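Local structure of GH26A (Muricauda sp. MAR_2010_75, 6Q75) at residues H176-K189 and W218-Y232. The protein is a family 26 glycoside hydrolase that probably cleaves beta-linked polysaccharides such as mannans. Sequence-based numbering, arbitrary orientation.
Sequences HEMNGVWFWWGNKK and WNANGPRDIPGDQAY
With CG turned between its own backbone N and carbonyl carbon (chi1 57°), Asn179 pushes its amide between Asn221 and Tyr232; Met178, similarly turned at chi1 and bent beyond, lays CE over a face of Trp218, 3.8 Å from the centroid of the five-membered ring. The Asn179 amide makes three hydrogen bonds to backbone: OD1 accepts from Asn221 N at 2.8 Å, while ND2 donates almost straight to Asn221 O (2.7 Å, 171°) and to Tyr232 O (2.9 Å), both acceptors lying in the amide plane. Tyr232 N returns a bond to Asn179 O from above the carbonyl plane. With the side chain cut back to an alanine here, Asn221 N and the carbonyls of Asn221 and Tyr232 would probably lose their side-chain partner, weakening the link between the strand end and Tyr232. Trp182 sets its CH2 corner over one face of the Arg224 guanidinium, the planes 30° apart, while Arg224 donates through NE to the backbone O and through NH2 to OD1 of Asp229, the latter a salt bridge. Lys189 NZ sits over the Tyr232 ring in a cation-pi contact, 4.0 Å from its centroid. Glu177 N binds Asn219 O (2.7 Å) at the C-terminal end of the parallel barrel strands, where His176 NE2 and Glu177 OE1 hydrogen-bond a Tris molecule, probably from the crystallisation liquor. Trp182 NE1 holds Glu177 OE1 while its indole meets Arg224 and, at its edge, Asn221, so 218-232 probably helps steady the carboxylate indirectly.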
loop_
_atom_site.group_PDB
_atom_site.type_symbol
_atom_site.label_atom_id
_atom_site.label_comp_id
_atom_site.label_asym_id
_atom_site.label_seq_id
_atom_site.Cartn_x
_atom_site.Cartn_y
_atom_site.Cartn_z
ATOM N N HIS A 176 4.556 -5.205 -1.612
ATOM C CA HIS A 176 3.209 -5.480 -2.087
ATOM C C HIS A 176 3.215 -6.538 -3.199
ATOM O O HIS A 176 4.247 -6.848 -3.803
ATOM C CB HIS A 176 2.573 -4.189 -2.606
ATOM C CG HIS A 176 3.348 -3.598 -3.740
ATOM N ND1 HIS A 176 4.634 -3.134 -3.590
ATOM C CD2 HIS A 176 3.053 -3.476 -5.053
ATOM C CE1 HIS A 176 5.089 -2.711 -4.757
ATOM N NE2 HIS A 176 4.140 -2.899 -5.662
ATOM N N GLU A 177 2.036 -7.111 -3.457
ATOM C CA GLU A 177 1.874 -8.147 -4.499
ATOM C C GLU A 177 2.832 -9.325 -4.265
ATOM O O GLU A 177 3.334 -9.960 -5.199
ATOM C CB GLU A 177 2.041 -7.540 -5.901
ATOM C CG GLU A 177 0.890 -6.543 -6.211
ATOM C CD GLU A 177 0.959 -5.871 -7.595
ATOM O OE1 GLU A 177 1.855 -6.189 -8.420
ATOM O OE2 GLU A 177 0.069 -5.035 -7.874
ATOM N N MET A 178 3.024 -9.666 -2.993
ATOM C CA MET A 178 4.025 -10.663 -2.626
ATOM C C MET A 178 3.613 -12.077 -3.002
ATOM O O MET A 178 4.471 -12.971 -3.002
ATOM C CB MET A 178 4.296 -10.575 -1.122
ATOM C CG MET A 178 3.182 -11.163 -0.237
ATOM S SD MET A 178 1.626 -10.226 -0.220
ATOM C CE MET A 178 2.035 -8.757 0.692
ATOM N N ASN A 179 2.329 -12.300 -3.329
ATOM C CA ASN A 179 1.911 -13.613 -3.800
ATOM C C ASN A 179 2.148 -13.776 -5.292
ATOM O O ASN A 179 1.986 -14.885 -5.815
ATOM C CB ASN A 179 0.432 -13.881 -3.449
ATOM C CG ASN A 179 -0.515 -12.823 -4.002
ATOM O OD1 ASN A 179 -0.169 -11.649 -4.090
ATOM N ND2 ASN A 179 -1.729 -13.247 -4.391
ATOM N N GLY A 180 2.569 -12.709 -5.973
ATOM C CA GLY A 180 2.880 -12.812 -7.384
ATOM C C GLY A 180 4.289 -13.315 -7.608
ATOM O O GLY A 180 5.137 -13.319 -6.702
ATOM N N VAL A 181 4.553 -13.736 -8.853
ATOM C CA VAL A 181 5.870 -14.247 -9.210
ATOM C C VAL A 181 6.791 -13.175 -9.786
ATOM O O VAL A 181 7.970 -13.461 -10.046
ATOM C CB VAL A 181 5.779 -15.424 -10.209
ATOM C CG1 VAL A 181 4.949 -16.560 -9.607
ATOM C CG2 VAL A 181 5.161 -14.958 -11.565
ATOM N N TRP A 182 6.330 -11.935 -9.926
ATOM C CA TRP A 182 7.087 -10.978 -10.723
ATOM C C TRP A 182 8.123 -10.174 -9.941
ATOM O O TRP A 182 9.181 -9.858 -10.499
ATOM C CB TRP A 182 6.137 -10.011 -11.433
ATOM C CG TRP A 182 4.944 -9.536 -10.647
ATOM C CD1 TRP A 182 4.852 -8.380 -9.915
ATOM C CD2 TRP A 182 3.664 -10.179 -10.549
ATOM N NE1 TRP A 182 3.583 -8.262 -9.376
ATOM C CE2 TRP A 182 2.842 -9.357 -9.743
ATOM C CE3 TRP A 182 3.141 -11.378 -11.045
ATOM C CZ2 TRP A 182 1.519 -9.695 -9.424
ATOM C CZ3 TRP A 182 1.815 -11.711 -10.750
ATOM C CH2 TRP A 182 1.023 -10.875 -9.935
ATOM N N PHE A 183 7.863 -9.838 -8.684
ATOM C CA PHE A 183 8.842 -9.085 -7.899
ATOM C C PHE A 183 9.839 -10.026 -7.236
ATOM O O PHE A 183 9.541 -11.189 -6.968
ATOM C CB PHE A 183 8.128 -8.255 -6.824
ATOM C CG PHE A 183 7.312 -7.102 -7.363
ATOM C CD1 PHE A 183 7.842 -6.226 -8.297
ATOM C CD2 PHE A 183 6.010 -6.891 -6.918
ATOM C CE1 PHE A 183 7.092 -5.154 -8.770
ATOM C CE2 PHE A 183 5.252 -5.846 -7.407
ATOM C CZ PHE A 183 5.789 -4.966 -8.320
ATOM N N TRP A 184 11.035 -9.494 -6.913
ATOM C CA TRP A 184 12.041 -10.364 -6.314
ATOM C C TRP A 184 11.597 -10.903 -4.959
ATOM O O TRP A 184 12.043 -11.976 -4.548
ATOM C CB TRP A 184 13.391 -9.640 -6.185
ATOM C CG TRP A 184 13.431 -8.449 -5.264
ATOM C CD1 TRP A 184 13.366 -7.137 -5.623
ATOM C CD2 TRP A 184 13.638 -8.468 -3.841
ATOM N NE1 TRP A 184 13.480 -6.332 -4.501
ATOM C CE2 TRP A 184 13.655 -7.128 -3.401
ATOM C CE3 TRP A 184 13.785 -9.489 -2.899
ATOM C CZ2 TRP A 184 13.802 -6.777 -2.046
ATOM C CZ3 TRP A 184 13.943 -9.141 -1.556
ATOM C CH2 TRP A 184 13.945 -7.793 -1.148
ATOM N N TRP A 185 10.743 -10.183 -4.247
ATOM C CA TRP A 185 10.231 -10.656 -2.967
ATOM C C TRP A 185 8.986 -11.532 -3.120
ATOM O O TRP A 185 8.382 -11.924 -2.110
ATOM C CB TRP A 185 9.925 -9.462 -2.058
ATOM C CG TRP A 185 8.870 -8.544 -2.611
ATOM C CD1 TRP A 185 7.508 -8.686 -2.493
ATOM C CD2 TRP A 185 9.087 -7.324 -3.312
ATOM N NE1 TRP A 185 6.864 -7.640 -3.120
ATOM C CE2 TRP A 185 7.806 -6.788 -3.628
ATOM C CE3 TRP A 185 10.233 -6.649 -3.750
ATOM C CZ2 TRP A 185 7.653 -5.606 -4.330
ATOM C CZ3 TRP A 185 10.088 -5.471 -4.449
ATOM C CH2 TRP A 185 8.795 -4.959 -4.745
ATOM N N GLY A 186 8.588 -11.837 -4.354
ATOM C CA GLY A 186 7.355 -12.554 -4.599
ATOM C C GLY A 186 7.511 -14.060 -4.597
ATOM O O GLY A 186 8.597 -14.603 -4.832
ATOM N N ASN A 187 6.389 -14.728 -4.320
ATOM C CA ASN A 187 6.302 -16.188 -4.300
ATOM C C ASN A 187 7.405 -16.838 -3.460
ATOM O O ASN A 187 8.041 -17.799 -3.879
ATOM C CB ASN A 187 6.343 -16.751 -5.722
ATOM C CG ASN A 187 5.984 -18.219 -5.768
ATOM O OD1 ASN A 187 5.223 -18.702 -4.943
ATOM N ND2 ASN A 187 6.538 -18.938 -6.735
ATOM N N LYS A 188 7.613 -16.326 -2.240
ATOM C CA LYS A 188 8.557 -16.904 -1.286
ATOM C C LYS A 188 7.733 -17.611 -0.215
ATOM O O LYS A 188 7.256 -16.988 0.731
ATOM C CB LYS A 188 9.449 -15.833 -0.703
ATOM C CG LYS A 188 10.251 -15.089 -1.766
ATOM C CD LYS A 188 11.353 -15.985 -2.383
ATOM C CE LYS A 188 12.161 -15.204 -3.441
ATOM N NZ LYS A 188 11.417 -14.888 -4.686
ATOM N N LYS A 189 7.528 -18.909 -0.390
ATOM C CA LYS A 189 6.641 -19.630 0.515
ATOM C C LYS A 189 7.370 -20.140 1.761
ATOM O O LYS A 189 8.602 -20.175 1.835
ATOM C CB LYS A 189 5.956 -20.788 -0.225
ATOM C CG LYS A 189 4.980 -20.302 -1.339
ATOM C CD LYS A 189 3.992 -21.391 -1.745
ATOM C CE LYS A 189 3.071 -20.971 -2.909
ATOM N NZ LYS A 189 3.758 -21.049 -4.248
ATOM N N TRP A 218 -0.976 -5.082 4.606
ATOM C CA TRP A 218 -0.484 -6.249 3.887
ATOM C C TRP A 218 -1.252 -6.301 2.574
ATOM O O TRP A 218 -2.450 -6.561 2.582
ATOM C CB TRP A 218 -0.715 -7.500 4.735
ATOM C CG TRP A 218 -0.273 -8.821 4.131
ATOM C CD1 TRP A 218 0.965 -9.422 4.243
ATOM C CD2 TRP A 218 -1.092 -9.727 3.397
ATOM N NE1 TRP A 218 0.958 -10.643 3.606
ATOM C CE2 TRP A 218 -0.292 -10.850 3.072
ATOM C CE3 TRP A 218 -2.430 -9.697 2.966
ATOM C CZ2 TRP A 218 -0.781 -11.924 2.338
ATOM C CZ3 TRP A 218 -2.909 -10.775 2.231
ATOM C CH2 TRP A 218 -2.095 -11.868 1.933
ATOM N N ASN A 219 -0.566 -6.015 1.454
ATOM C CA ASN A 219 -1.214 -5.709 0.170
ATOM C C ASN A 219 -0.792 -6.784 -0.834
ATOM O O ASN A 219 0.320 -6.730 -1.370
ATOM C CB ASN A 219 -0.799 -4.307 -0.305
ATOM C CG ASN A 219 -1.681 -3.742 -1.437
ATOM O OD1 ASN A 219 -1.748 -2.524 -1.606
ATOM N ND2 ASN A 219 -2.343 -4.614 -2.213
ATOM N N ALA A 220 -1.685 -7.731 -1.113
ATOM C CA ALA A 220 -1.416 -8.814 -2.044
ATOM C C ALA A 220 -1.941 -8.469 -3.436
ATOM O O ALA A 220 -2.404 -7.357 -3.701
ATOM C CB ALA A 220 -2.039 -10.111 -1.522
ATOM N N ASN A 221 -1.840 -9.434 -4.346
ATOM C CA ASN A 221 -2.454 -9.360 -5.673
ATOM C C ASN A 221 -3.621 -10.333 -5.759
ATOM O O ASN A 221 -3.599 -11.399 -5.157
ATOM C CB ASN A 221 -1.434 -9.719 -6.762
ATOM C CG ASN A 221 -1.774 -9.088 -8.115
ATOM O OD1 ASN A 221 -1.368 -7.964 -8.384
ATOM N ND2 ASN A 221 -2.526 -9.804 -8.949
ATOM N N GLY A 222 -4.655 -9.986 -6.538
ATOM C CA GLY A 222 -5.649 -10.987 -6.846
ATOM C C GLY A 222 -5.015 -12.255 -7.406
ATOM O O GLY A 222 -4.155 -12.195 -8.295
ATOM N N PRO A 223 -5.401 -13.424 -6.889
ATOM C CA PRO A 223 -4.760 -14.670 -7.336
ATOM C C PRO A 223 -5.108 -15.022 -8.775
ATOM O O PRO A 223 -6.200 -14.722 -9.260
ATOM C CB PRO A 223 -5.311 -15.728 -6.377
ATOM C CG PRO A 223 -5.819 -14.926 -5.157
ATOM C CD PRO A 223 -6.334 -13.646 -5.765
ATOM N N ARG A 224 -4.174 -15.697 -9.450
ATOM C CA ARG A 224 -4.438 -16.156 -10.812
ATOM C C ARG A 224 -3.433 -17.236 -11.174
ATOM O O ARG A 224 -2.312 -17.230 -10.676
ATOM C CB ARG A 224 -4.343 -15.006 -11.823
ATOM C CG ARG A 224 -2.948 -14.420 -11.924
ATOM C CD ARG A 224 -3.015 -12.952 -12.117
ATOM N NE ARG A 224 -1.772 -12.373 -12.615
ATOM C CZ ARG A 224 -1.585 -11.067 -12.713
ATOM N NH1 ARG A 224 -2.559 -10.252 -12.335
ATOM N NH2 ARG A 224 -0.444 -10.575 -13.175
ATOM N N ASP A 225 -3.800 -18.130 -12.087
ATOM C CA ASP A 225 -2.860 -19.166 -12.490
ATOM C C ASP A 225 -2.594 -19.026 -13.974
ATOM O O ASP A 225 -2.933 -19.900 -14.744
ATOM C CB ASP A 225 -3.348 -20.560 -12.143
ATOM C CG ASP A 225 -2.241 -21.604 -12.277
ATOM O OD1 ASP A 225 -1.107 -21.259 -12.703
ATOM O OD2 ASP A 225 -2.493 -22.781 -11.975
ATOM N N ILE A 226 -1.971 -17.927 -14.350
ATOM C CA ILE A 226 -1.602 -17.662 -15.738
ATOM C C ILE A 226 -0.136 -18.036 -15.908
ATOM O O ILE A 226 0.696 -17.590 -15.107
ATOM C CB ILE A 226 -1.832 -16.183 -16.091
ATOM C CG1 ILE A 226 -3.321 -15.819 -15.964
ATOM C CG2 ILE A 226 -1.294 -15.852 -17.486
ATOM C CD1 ILE A 226 -3.530 -14.346 -15.671
ATOM N N PRO A 227 0.225 -18.837 -16.914
ATOM C CA PRO A 227 1.642 -19.191 -17.129
ATOM C C PRO A 227 2.548 -17.964 -17.175
ATOM O O PRO A 227 2.237 -16.953 -17.805
ATOM C CB PRO A 227 1.623 -19.926 -18.474
ATOM C CG PRO A 227 0.227 -20.516 -18.544
ATOM C CD PRO A 227 -0.671 -19.492 -17.884
ATOM N N GLY A 228 3.659 -18.042 -16.448
ATOM C CA GLY A 228 4.602 -16.943 -16.353
ATOM C C GLY A 228 4.126 -15.740 -15.574
ATOM O O GLY A 228 4.870 -14.751 -15.475
ATOM N N ASP A 229 2.921 -15.793 -14.990
ATOM C CA ASP A 229 2.308 -14.607 -14.418
ATOM C C ASP A 229 1.383 -14.976 -13.260
ATOM O O ASP A 229 0.361 -14.314 -13.054
ATOM C CB ASP A 229 1.542 -13.848 -15.531
ATOM C CG ASP A 229 1.225 -12.398 -15.181
ATOM O OD1 ASP A 229 1.881 -11.810 -14.300
ATOM O OD2 ASP A 229 0.320 -11.826 -15.843
ATOM N N GLN A 230 1.742 -16.005 -12.477
ATOM C CA GLN A 230 0.872 -16.493 -11.414
ATOM C C GLN A 230 0.914 -15.603 -10.173
ATOM O O GLN A 230 1.918 -14.939 -9.858
ATOM C CB GLN A 230 1.251 -17.927 -11.011
ATOM C CG GLN A 230 1.263 -18.937 -12.162
ATOM C CD GLN A 230 2.642 -19.076 -12.830
ATOM O OE1 GLN A 230 3.501 -18.184 -12.747
ATOM N NE2 GLN A 230 2.849 -20.201 -13.489
ATOM N N ALA A 231 -0.194 -15.628 -9.449
ATOM C CA ALA A 231 -0.263 -15.083 -8.101
ATOM C C ALA A 231 -1.006 -16.093 -7.246
ATOM O O ALA A 231 -2.133 -16.501 -7.569
ATOM C CB ALA A 231 -0.934 -13.706 -8.062
ATOM N N TYR A 232 -0.369 -16.499 -6.149
ATOM C CA TYR A 232 -0.814 -17.665 -5.412
ATOM C C TYR A 232 -1.750 -17.258 -4.277
ATOM O O TYR A 232 -2.098 -16.086 -4.109
ATOM C CB TYR A 232 0.420 -18.455 -4.952
ATOM C CG TYR A 232 1.130 -19.043 -6.166
ATOM C CD1 TYR A 232 0.534 -20.058 -6.901
ATOM C CD2 TYR A 232 2.348 -18.547 -6.604
ATOM C CE1 TYR A 232 1.151 -20.591 -8.028
ATOM C CE2 TYR A 232 2.975 -19.075 -7.725
ATOM C CZ TYR A 232 2.367 -20.100 -8.430
ATOM O OH TYR A 232 2.968 -20.637 -9.550
#